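Local coordinates for uncharacterized protein (Bacteroides ovatus, PDB 4DQA) that is of unknown function but probably binds carbohydrate, joining an N-terminal beta domain to a concanavalin A-like lectin/glucanase domain, at residues 142-147 against 278-284; 147-151 against 338-343; 164-170 against 222-228. One frame throughout, in Å; residues are numbered along the deposited sequence.

Interaction 1. Residues 142-147 against 278-284; sequences AGNFSN and PFHGKMS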
loop_
_atom_site.group_PDB
_atom_site.type_symbol
_atom_site.label_atom_id
_atom_site.label_comp_id
_atom_site.label_asym_id
_atom_site.label_seq_id
_atom_site.Cartn_x
_atom_site.Cartn_y
_atom_site.Cartn_z
ATOM N N ALA A 142 13.009 4.858 -6.012
ATOM C CA ALA A 142 12.474 4.116 -7.136
ATOM C C ALA A 142 13.565 3.647 -8.065
ATOM O O ALA A 142 14.699 4.103 -7.962
ATOM C CB ALA A 142 11.432 4.960 -7.892
ATOM N N GLY A 143 13.248 2.715 -8.965
ATOM C CA GLY A 143 14.257 2.153 -9.837
ATOM C C GLY A 143 14.390 2.890 -11.144
ATOM O O GLY A 143 13.379 3.240 -11.768
ATOM N N ASN A 144 15.635 3.151 -11.546
ATOM C CA ASN A 144 15.920 3.866 -12.778
ATOM C C ASN A 144 15.987 2.976 -13.992
ATOM O O ASN A 144 16.609 1.917 -13.960
ATOM C CB ASN A 144 17.230 4.639 -12.675
ATOM C CG ASN A 144 17.342 5.706 -13.741
ATOM O OD1 ASN A 144 16.491 6.578 -13.827
ATOM N ND2 ASN A 144 18.366 5.629 -14.531
ATOM N N PHE A 145 15.386 3.436 -15.089
ATOM C CA PHE A 145 15.460 2.753 -16.375
ATOM C C PHE A 145 15.932 3.763 -17.400
ATOM O O PHE A 145 15.341 4.832 -17.569
ATOM C CB PHE A 145 14.096 2.199 -16.759
ATOM C CG PHE A 145 13.672 1.039 -15.914
ATOM C CD1 PHE A 145 13.103 1.252 -14.669
ATOM C CD2 PHE A 145 13.885 -0.271 -16.342
ATOM C CE1 PHE A 145 12.752 0.210 -13.882
ATOM C CE2 PHE A 145 13.508 -1.339 -15.551
ATOM C CZ PHE A 145 12.947 -1.091 -14.310
ATOM N N SER A 146 17.078 3.454 -17.972
ATOM C CA SER A 146 17.667 4.186 -19.059
ATOM C C SER A 146 18.437 3.167 -19.884
ATOM O O SER A 146 19.675 3.143 -19.878
ATOM C CB SER A 146 18.593 5.249 -18.499
ATOM O OG SER A 146 19.203 5.989 -19.545
ATOM N N ASN A 147 17.683 2.326 -20.594
ATOM C CA ASN A 147 18.221 1.163 -21.306
ATOM C C ASN A 147 18.598 0.026 -20.341
ATOM O O ASN A 147 19.701 -0.516 -20.370
ATOM C CB ASN A 147 19.399 1.532 -22.204
ATOM C CG ASN A 147 19.614 0.520 -23.313
ATOM O OD1 ASN A 147 18.663 -0.084 -23.810
ATOM N ND2 ASN A 147 20.863 0.331 -23.705
ATOM N N PRO A 278 13.287 0.506 -25.147
ATOM C CA PRO A 278 13.503 0.780 -23.724
ATOM C C PRO A 278 12.626 1.886 -23.150
ATOM O O PRO A 278 12.365 2.906 -23.806
ATOM C CB PRO A 278 14.963 1.220 -23.661
ATOM C CG PRO A 278 15.275 1.726 -25.053
ATOM C CD PRO A 278 14.444 0.881 -25.975
ATOM N N PHE A 279 12.231 1.689 -21.897
ATOM C CA PHE A 279 11.609 2.713 -21.104
ATOM C C PHE A 279 12.656 3.654 -20.577
ATOM O O PHE A 279 13.733 3.226 -20.160
ATOM C CB PHE A 279 10.933 2.017 -19.934
ATOM C CG PHE A 279 10.068 2.902 -19.076
ATOM C CD1 PHE A 279 8.779 3.174 -19.457
ATOM C CD2 PHE A 279 10.493 3.342 -17.842
ATOM C CE1 PHE A 279 7.961 3.975 -18.659
ATOM C CE2 PHE A 279 9.670 4.126 -17.033
ATOM C CZ PHE A 279 8.413 4.432 -17.443
ATOM N N HIS A 280 12.343 4.959 -20.571
ATOM C CA HIS A 280 13.210 5.948 -19.955
ATOM C C HIS A 280 12.457 6.650 -18.859
ATOM O O HIS A 280 11.567 7.470 -19.122
ATOM C CB HIS A 280 13.678 6.958 -20.988
ATOM C CG HIS A 280 14.590 6.354 -22.002
ATOM N ND1 HIS A 280 14.140 5.781 -23.165
ATOM C CD2 HIS A 280 15.931 6.171 -21.979
ATOM C CE1 HIS A 280 15.174 5.309 -23.845
ATOM N NE2 HIS A 280 16.265 5.511 -23.139
ATOM N N GLY A 281 12.779 6.309 -17.608
ATOM C CA GLY A 281 12.055 6.840 -16.457
ATOM C C GLY A 281 12.284 5.983 -15.245
ATOM O O GLY A 281 13.274 5.261 -15.172
ATOM N N LYS A 282 11.390 6.098 -14.283
ATOM C CA LYS A 282 11.469 5.332 -13.056
ATOM C C LYS A 282 10.243 4.458 -12.880
ATOM O O LYS A 282 9.147 4.799 -13.348
ATOM C CB LYS A 282 11.605 6.257 -11.855
ATOM C CG LYS A 282 12.861 7.103 -11.855
ATOM C CD LYS A 282 12.833 8.040 -10.649
ATOM C CE LYS A 282 14.002 8.973 -10.573
ATOM N NZ LYS A 282 13.902 10.004 -11.653
HETATM N N MSE A 283 10.414 3.342 -12.179
HETATM C CA MSE A 283 9.305 2.487 -11.812
HETATM C C MSE A 283 9.396 2.151 -10.336
HETATM O O MSE A 283 10.470 2.129 -9.745
HETATM C CB MSE A 283 9.271 1.167 -12.589
HETATM C CG MSE A 283 9.245 1.368 -14.091
HETATM SE SE MSE A 283 8.702 -0.299 -14.946
HETATM C CE MSE A 283 9.503 -0.015 -16.690
ATOM N N SER A 284 8.244 1.835 -9.788
ATOM C CA SER A 284 8.109 1.430 -8.393
ATOM C C SER A 284 6.931 0.490 -8.293
ATOM O O SER A 284 5.969 0.586 -9.050
ATOM C CB SER A 284 7.892 2.671 -7.548
ATOM O OG SER A 284 7.542 2.377 -6.194
HETATM O O HOH W 1 14.951 8.800 -14.088
HETATM O O HOH W 2 15.076 0.903 -20.099
#

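Interaction 2. Residues 147-151 against 338-343; sequences NHYIS and GTTNGI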
loop_
_atom_site.group_PDB
_atom_site.type_symbol
_atom_site.label_atom_id
_atom_site.label_comp_id
_atom_site.label_asym_id
_atom_site.label_seq_id
_atom_site.Cartn_x
_atom_site.Cartn_y
_atom_site.Cartn_z
ATOM N N ASN A 147 17.683 2.326 -20.594
ATOM C CA ASN A 147 18.221 1.163 -21.306
ATOM C C ASN A 147 18.598 0.026 -20.341
ATOM O O ASN A 147 19.701 -0.516 -20.370
ATOM C CB ASN A 147 19.399 1.532 -22.204
ATOM C CG ASN A 147 19.614 0.520 -23.313
ATOM O OD1 ASN A 147 18.663 -0.084 -23.810
ATOM N ND2 ASN A 147 20.863 0.331 -23.705
ATOM N N HIS A 148 17.643 -0.296 -19.474
ATOM C CA HIS A 148 17.721 -1.366 -18.489
ATOM C C HIS A 148 16.568 -2.317 -18.623
ATOM O O HIS A 148 15.433 -1.937 -18.928
ATOM C CB HIS A 148 17.765 -0.760 -17.078
ATOM C CG HIS A 148 18.978 0.063 -16.862
ATOM N ND1 HIS A 148 19.034 1.393 -17.185
ATOM C CD2 HIS A 148 20.231 -0.291 -16.506
ATOM C CE1 HIS A 148 20.260 1.851 -16.969
ATOM N NE2 HIS A 148 20.997 0.844 -16.557
ATOM N N TYR A 149 16.859 -3.590 -18.381
ATOM C CA TYR A 149 15.885 -4.651 -18.488
ATOM C C TYR A 149 15.897 -5.504 -17.229
ATOM O O TYR A 149 16.921 -5.602 -16.522
ATOM C CB TYR A 149 16.193 -5.573 -19.679
ATOM C CG TYR A 149 17.467 -6.365 -19.527
ATOM C CD1 TYR A 149 17.458 -7.602 -18.896
ATOM C CD2 TYR A 149 18.674 -5.889 -20.013
ATOM C CE1 TYR A 149 18.633 -8.328 -18.736
ATOM C CE2 TYR A 149 19.856 -6.644 -19.843
ATOM C CZ TYR A 149 19.804 -7.838 -19.204
ATOM O OH TYR A 149 20.971 -8.585 -19.022
ATOM N N ILE A 150 14.750 -6.135 -16.959
ATOM C CA ILE A 150 14.682 -7.311 -16.114
ATOM C C ILE A 150 14.025 -8.410 -16.915
ATOM O O ILE A 150 12.894 -8.237 -17.387
ATOM C CB ILE A 150 13.888 -7.068 -14.836
ATOM C CG1 ILE A 150 14.380 -5.836 -14.092
ATOM C CG2 ILE A 150 13.981 -8.290 -13.941
ATOM C CD1 ILE A 150 13.526 -5.468 -12.904
ATOM N N SER A 151 14.750 -9.502 -17.117
ATOM C CA SER A 151 14.243 -10.699 -17.792
ATOM C C SER A 151 13.672 -11.620 -16.712
ATOM O O SER A 151 14.381 -12.019 -15.798
ATOM C CB SER A 151 15.362 -11.411 -18.538
ATOM O OG SER A 151 14.982 -12.707 -19.031
ATOM N N GLY A 338 15.165 -12.505 -11.336
ATOM C CA GLY A 338 15.197 -11.854 -12.629
ATOM C C GLY A 338 16.618 -11.522 -13.051
ATOM O O GLY A 338 17.457 -11.204 -12.209
ATOM N N THR A 339 16.903 -11.644 -14.329
ATOM C CA THR A 339 18.226 -11.322 -14.847
ATOM C C THR A 339 18.188 -9.872 -15.287
ATOM O O THR A 339 17.213 -9.416 -15.927
ATOM C CB THR A 339 18.598 -12.241 -16.035
ATOM O OG1 THR A 339 18.741 -13.595 -15.547
ATOM C CG2 THR A 339 19.929 -11.847 -16.667
ATOM N N THR A 340 19.213 -9.104 -14.938
ATOM C CA THR A 340 19.187 -7.670 -15.190
ATOM C C THR A 340 20.577 -7.118 -15.414
ATOM O O THR A 340 21.566 -7.693 -14.950
ATOM C CB THR A 340 18.519 -6.916 -14.000
ATOM O OG1 THR A 340 18.473 -5.518 -14.258
ATOM C CG2 THR A 340 19.286 -7.147 -12.718
ATOM N N ASN A 341 20.651 -6.009 -16.151
ATOM C CA ASN A 341 21.880 -5.243 -16.231
ATOM C C ASN A 341 22.066 -4.255 -15.085
ATOM O O ASN A 341 23.066 -3.533 -15.033
ATOM C CB ASN A 341 22.074 -4.590 -17.610
ATOM C CG ASN A 341 20.969 -3.647 -18.013
ATOM O OD1 ASN A 341 19.841 -3.719 -17.544
ATOM N ND2 ASN A 341 21.310 -2.732 -18.907
ATOM N N GLY A 342 21.128 -4.271 -14.144
ATOM C CA GLY A 342 21.277 -3.556 -12.882
ATOM C C GLY A 342 20.324 -2.384 -12.798
ATOM O O GLY A 342 20.354 -1.512 -13.647
ATOM N N ILE A 343 19.506 -2.375 -11.767
ATOM C CA ILE A 343 18.521 -1.324 -11.579
ATOM C C ILE A 343 19.032 -0.406 -10.477
ATOM O O ILE A 343 19.003 -0.750 -9.283
ATOM C CB ILE A 343 17.154 -1.887 -11.230
ATOM C CG1 ILE A 343 16.667 -2.892 -12.284
ATOM C CG2 ILE A 343 16.150 -0.729 -11.113
ATOM C CD1 ILE A 343 16.706 -2.425 -13.737
#

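Interaction 3. Residues 164-170 against 222-228; sequences TYEALIN and RWYHVAL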
loop_
_atom_site.group_PDB
_atom_site.type_symbol
_atom_site.label_atom_id
_atom_site.label_comp_id
_atom_site.label_asym_id
_atom_site.label_seq_id
_atom_site.Cartn_x
_atom_site.Cartn_y
_atom_site.Cartn_z
ATOM N N THR A 164 -3.096 -9.672 -13.856
ATOM C CA THR A 164 -2.902 -8.233 -13.675
ATOM C C THR A 164 -1.441 -7.896 -13.829
ATOM O O THR A 164 -0.568 -8.583 -13.279
ATOM C CB THR A 164 -3.341 -7.792 -12.268
ATOM O OG1 THR A 164 -4.701 -8.155 -12.057
ATOM C CG2 THR A 164 -3.202 -6.286 -12.094
ATOM N N TYR A 165 -1.169 -6.826 -14.569
ATOM C CA TYR A 165 0.129 -6.161 -14.530
ATOM C C TYR A 165 -0.130 -4.829 -13.857
ATOM O O TYR A 165 -1.101 -4.158 -14.203
ATOM C CB TYR A 165 0.652 -5.803 -15.923
ATOM C CG TYR A 165 1.003 -6.912 -16.892
ATOM C CD1 TYR A 165 1.092 -8.242 -16.505
ATOM C CD2 TYR A 165 1.273 -6.598 -18.232
ATOM C CE1 TYR A 165 1.441 -9.233 -17.415
ATOM C CE2 TYR A 165 1.613 -7.581 -19.152
ATOM C CZ TYR A 165 1.712 -8.893 -18.742
ATOM O OH TYR A 165 2.052 -9.884 -19.645
ATOM N N GLU A 166 0.739 -4.399 -12.958
ATOM C CA GLU A 166 0.607 -3.043 -12.409
ATOM C C GLU A 166 1.957 -2.479 -12.028
ATOM O O GLU A 166 2.905 -3.217 -11.772
ATOM C CB GLU A 166 -0.362 -2.933 -11.235
ATOM C CG GLU A 166 0.023 -3.771 -10.052
ATOM C CD GLU A 166 -0.885 -3.579 -8.843
ATOM O OE1 GLU A 166 -1.435 -2.476 -8.682
ATOM O OE2 GLU A 166 -1.011 -4.522 -8.015
ATOM N N ALA A 167 2.046 -1.159 -12.040
ATOM C CA ALA A 167 3.270 -0.458 -11.638
ATOM C C ALA A 167 2.973 0.996 -11.384
ATOM O O ALA A 167 2.043 1.578 -11.968
ATOM C CB ALA A 167 4.307 -0.543 -12.718
ATOM N N LEU A 168 3.804 1.612 -10.551
ATOM C CA LEU A 168 3.936 3.072 -10.511
ATOM C C LEU A 168 5.045 3.428 -11.494
ATOM O O LEU A 168 6.143 2.841 -11.459
ATOM C CB LEU A 168 4.321 3.573 -9.121
ATOM C CG LEU A 168 3.262 3.373 -8.055
ATOM C CD1 LEU A 168 3.878 3.431 -6.644
ATOM C CD2 LEU A 168 2.122 4.373 -8.186
ATOM N N ILE A 169 4.767 4.395 -12.369
ATOM C CA ILE A 169 5.733 4.830 -13.378
ATOM C C ILE A 169 5.831 6.341 -13.419
ATOM O O ILE A 169 4.912 7.075 -13.092
ATOM C CB ILE A 169 5.389 4.312 -14.805
ATOM C CG1 ILE A 169 4.094 4.945 -15.315
ATOM C CG2 ILE A 169 5.321 2.794 -14.791
ATOM C CD1 ILE A 169 3.836 4.630 -16.780
ATOM N N ASN A 170 7.011 6.788 -13.840
ATOM C CA ASN A 170 7.304 8.197 -14.031
ATOM C C ASN A 170 8.220 8.295 -15.228
ATOM O O ASN A 170 9.369 7.856 -15.187
ATOM C CB ASN A 170 7.966 8.778 -12.784
ATOM C CG ASN A 170 8.137 10.273 -12.860
ATOM O OD1 ASN A 170 8.455 10.809 -13.914
ATOM N ND2 ASN A 170 7.884 10.963 -11.753
ATOM N N ARG A 222 5.833 12.901 -14.024
ATOM C CA ARG A 222 4.641 12.770 -13.190
ATOM C C ARG A 222 4.491 11.295 -12.841
ATOM O O ARG A 222 4.584 10.429 -13.721
ATOM C CB ARG A 222 3.419 13.271 -13.960
ATOM C CG ARG A 222 2.141 13.086 -13.232
ATOM C CD ARG A 222 1.069 13.924 -13.806
ATOM N NE ARG A 222 -0.205 13.517 -13.238
ATOM C CZ ARG A 222 -1.361 14.090 -13.517
ATOM N NH1 ARG A 222 -1.402 15.129 -14.349
ATOM N NH2 ARG A 222 -2.468 13.623 -12.959
ATOM N N TRP A 223 4.245 10.995 -11.568
ATOM C CA TRP A 223 3.923 9.624 -11.187
ATOM C C TRP A 223 2.490 9.267 -11.568
ATOM O O TRP A 223 1.568 10.029 -11.310
ATOM C CB TRP A 223 4.112 9.404 -9.691
ATOM C CG TRP A 223 5.547 9.315 -9.304
ATOM C CD1 TRP A 223 6.316 10.292 -8.726
ATOM C CD2 TRP A 223 6.405 8.194 -9.517
ATOM N NE1 TRP A 223 7.601 9.828 -8.570
ATOM C CE2 TRP A 223 7.681 8.554 -9.064
ATOM C CE3 TRP A 223 6.214 6.912 -10.044
ATOM C CZ2 TRP A 223 8.762 7.662 -9.118
ATOM C CZ3 TRP A 223 7.280 6.040 -10.093
ATOM C CH2 TRP A 223 8.549 6.426 -9.646
ATOM N N TYR A 224 2.349 8.079 -12.155
ATOM C CA TYR A 224 1.062 7.460 -12.429
ATOM C C TYR A 224 1.058 6.036 -11.928
ATOM O O TYR A 224 2.066 5.324 -12.059
ATOM C CB TYR A 224 0.804 7.386 -13.926
ATOM C CG TYR A 224 0.611 8.687 -14.654
ATOM C CD1 TYR A 224 -0.619 9.286 -14.706
ATOM C CD2 TYR A 224 1.668 9.298 -15.315
ATOM C CE1 TYR A 224 -0.801 10.471 -15.397
ATOM C CE2 TYR A 224 1.511 10.460 -15.999
ATOM C CZ TYR A 224 0.279 11.052 -16.050
ATOM O OH TYR A 224 0.125 12.223 -16.779
ATOM N N HIS A 225 -0.075 5.586 -11.407
ATOM C CA HIS A 225 -0.265 4.157 -11.233
ATOM C C HIS A 225 -0.942 3.613 -12.476
ATOM O O HIS A 225 -1.968 4.170 -12.910
ATOM C CB HIS A 225 -1.114 3.853 -10.008
ATOM C CG HIS A 225 -1.184 2.397 -9.703
ATOM N ND1 HIS A 225 -2.274 1.613 -10.026
ATOM C CD2 HIS A 225 -0.283 1.569 -9.113
ATOM C CE1 HIS A 225 -2.034 0.367 -9.658
ATOM N NE2 HIS A 225 -0.836 0.314 -9.099
ATOM N N VAL A 226 -0.380 2.570 -13.059
ATOM C CA VAL A 226 -0.934 1.987 -14.272
ATOM C C VAL A 226 -1.181 0.507 -14.052
ATOM O O VAL A 226 -0.421 -0.167 -13.369
ATOM C CB VAL A 226 -0.055 2.212 -15.507
ATOM C CG1 VAL A 226 0.177 3.726 -15.750
ATOM C CG2 VAL A 226 1.263 1.480 -15.414
ATOM N N ALA A 227 -2.278 -0.002 -14.608
ATOM C CA ALA A 227 -2.609 -1.424 -14.484
ATOM C C ALA A 227 -3.335 -1.944 -15.714
ATOM O O ALA A 227 -4.102 -1.223 -16.372
ATOM C CB ALA A 227 -3.448 -1.697 -13.231
ATOM N N LEU A 228 -3.077 -3.206 -16.030
ATOM C CA LEU A 228 -3.812 -3.935 -17.054
ATOM C C LEU A 228 -4.381 -5.168 -16.360
ATOM O O LEU A 228 -3.628 -5.890 -15.700
ATOM C CB LEU A 228 -2.844 -4.378 -18.135
ATOM C CG LEU A 228 -3.353 -5.451 -19.102
ATOM C CD1 LEU A 228 -4.470 -4.922 -19.993
ATOM C CD2 LEU A 228 -2.208 -5.977 -19.937
#

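Interaction 1. Residues 142-147 against 278-284
The selenomethionine at Met283 lays its terminal methyl CE almost squarely on the Phe145 ring, 4.1 Å from the ring centroid and 2° off the normal, a CH-pi contact at the end of a Met-aromatic pair. Its SE sits obliquely to the same ring, and the methylene CG reaches the rim at Phe145 CE1, 3.7 Å away, where the two side chains cross at about a right angle. With CG anti to the carbonyl carbon (chi1 -56°) and the chain extended beyond it, Met283 carries SE and CE across to the face of Phe145. The same methyl also lies over a face of Phe279, off centre, while Phe145 CB meets that ring in its plane at CD2, 3.9 Å away. Ile266 of strand 264-266 closes on both Phe145 and Met283. The backbones pair antiparallel: Gly143 and Met283 exchange two hydrogen bonds, as do Phe145 and Gly281, the shortest from Phe145 N to Gly281 O at 2.8 Å. On the other face a water donates to Asn144 OD1 at 2.7 Å and accepts from Lys282 NZ at 2.9 Å, bridging the polar ends; Lys346 NZ is a weak second donor to OD1. The chain turns a corner at Gly281, and residues before it leave the sheet of strand 282-289. Strands 141-146 and 282-289 pair within the larger antiparallel sheet, Phe145 and Met283 facing Ile266, as in a concanavalin A-like beta sandwich.

Interaction 2. Residues 147-151 against 338-343
Tyr149 and Asn341 set ring and amide in nearly parallel planes, 14° apart, the amide offset past the CD2-CE2 side of the ring, with Asn341 CG 3.7 Å from Tyr149 CE2. The backbone Asn341 N stands over a face of the same ring, offset toward its rim. Both side chains have CG between their own backbone N and carbonyl carbon (chi1 67° for Tyr149, 59° for Asn341), which brings the end of each toward the other segment. The amide grips the loop twice: Asn341 ND2 gives a hydrogen bond in the amide plane to a lone pair of Asn147 O at 3.1 Å, and Asn341 OD1 accepts from Tyr149 N, also at 3.1 Å, with the donor tilted from the carbonyl plane. His148 crosses the amide at about a right angle; its ND1 is bonded to Ser146 N. Thr340 OG1 donates to Tyr149 O at 2.7 Å and accepts from Gly342 N at 2.9 Å; one hydroxyl thus joins the two segments and the turn after Thr340. On the face of Ile150, its CD1 meets Ile343 CG1 at 4.1 Å, crosswise. Ser151 and Thr339 then pair through two backbone bonds. Thr340 to Gly342 form an ST turn at the end of the pair of strands 150-152 and 337-340, in a five-stranded antiparallel sheet of the lectin-like domain.

Interaction 3. Residues 164-170 against 222-228
Ile169 and Val226 form the apolar centre on one face of this strand pair, crossing at about a right angle with Ile169 CD1 3.9 Å from Val226 CG1. Farther along that face, Tyr165 and Leu228 lie side by side and point the same way, meeting at their CD2 atoms. On the reverse face Leu168 packs between two rings: its CB meets Trp223 CE3 at 3.9 Å, and its CD2 comes to the edge of His225, in the ring plane. Beneath these side chains, Tyr165 with Leu228, Ala167 with Val226 and Ile169 with Tyr224 each exchange two backbone hydrogen bonds, the straightest from Val226 N to Ala167 O at 175°. Such a long antiparallel pairing, almost wholly buried, belongs to the larger sheet of the concanavalin A-like sandwich; strand 282-289 continues it beyond residues 164-170, and strand 236-241 beyond 222-228. Toward the Asn170 end, Asn170 CB sits over the six-membered ring of Trp223, 3.6 Å from the centroid, with the amide plane almost perpendicular to the indole. Toward the other end, Glu166 OE1 approaches the His225 ring at its edge and takes a weak, bent hydrogen bond from His225 NE2 at 2.9 Å, carboxylate and ring planes 78° apart. The second carboxylate oxygen, Glu166 OE2, accepts from Trp289 NE1 and forms a salt bridge with Arg287.

Overall arrangement
Interactions 1 and 3 belong to one antiparallel sheet, their centres about 12 Å apart, and strands 163-171 and 282-289 are neighbours in it: Ser284 O lies 2.8 Å from Leu168 N, and Lys282 N 2.8 Å from Asn170 O, both probable hydrogen bonds. Ala142 CB also packs on Trp223 CH2 at 3.7 Å. Interaction 2 adjoins interaction 1, with centres about 10 Å apart. Asn147 is common to both, and Phe145 CE2 touches Ile343 CD1 at 3.8 Å, joining the larger sheet to the loop that follows strand 337-340. Interactions 2 and 3 do not touch, their nearest atoms being about 10 Å apart. Along the chain, interaction 3 is nested within the loops closed by the other two.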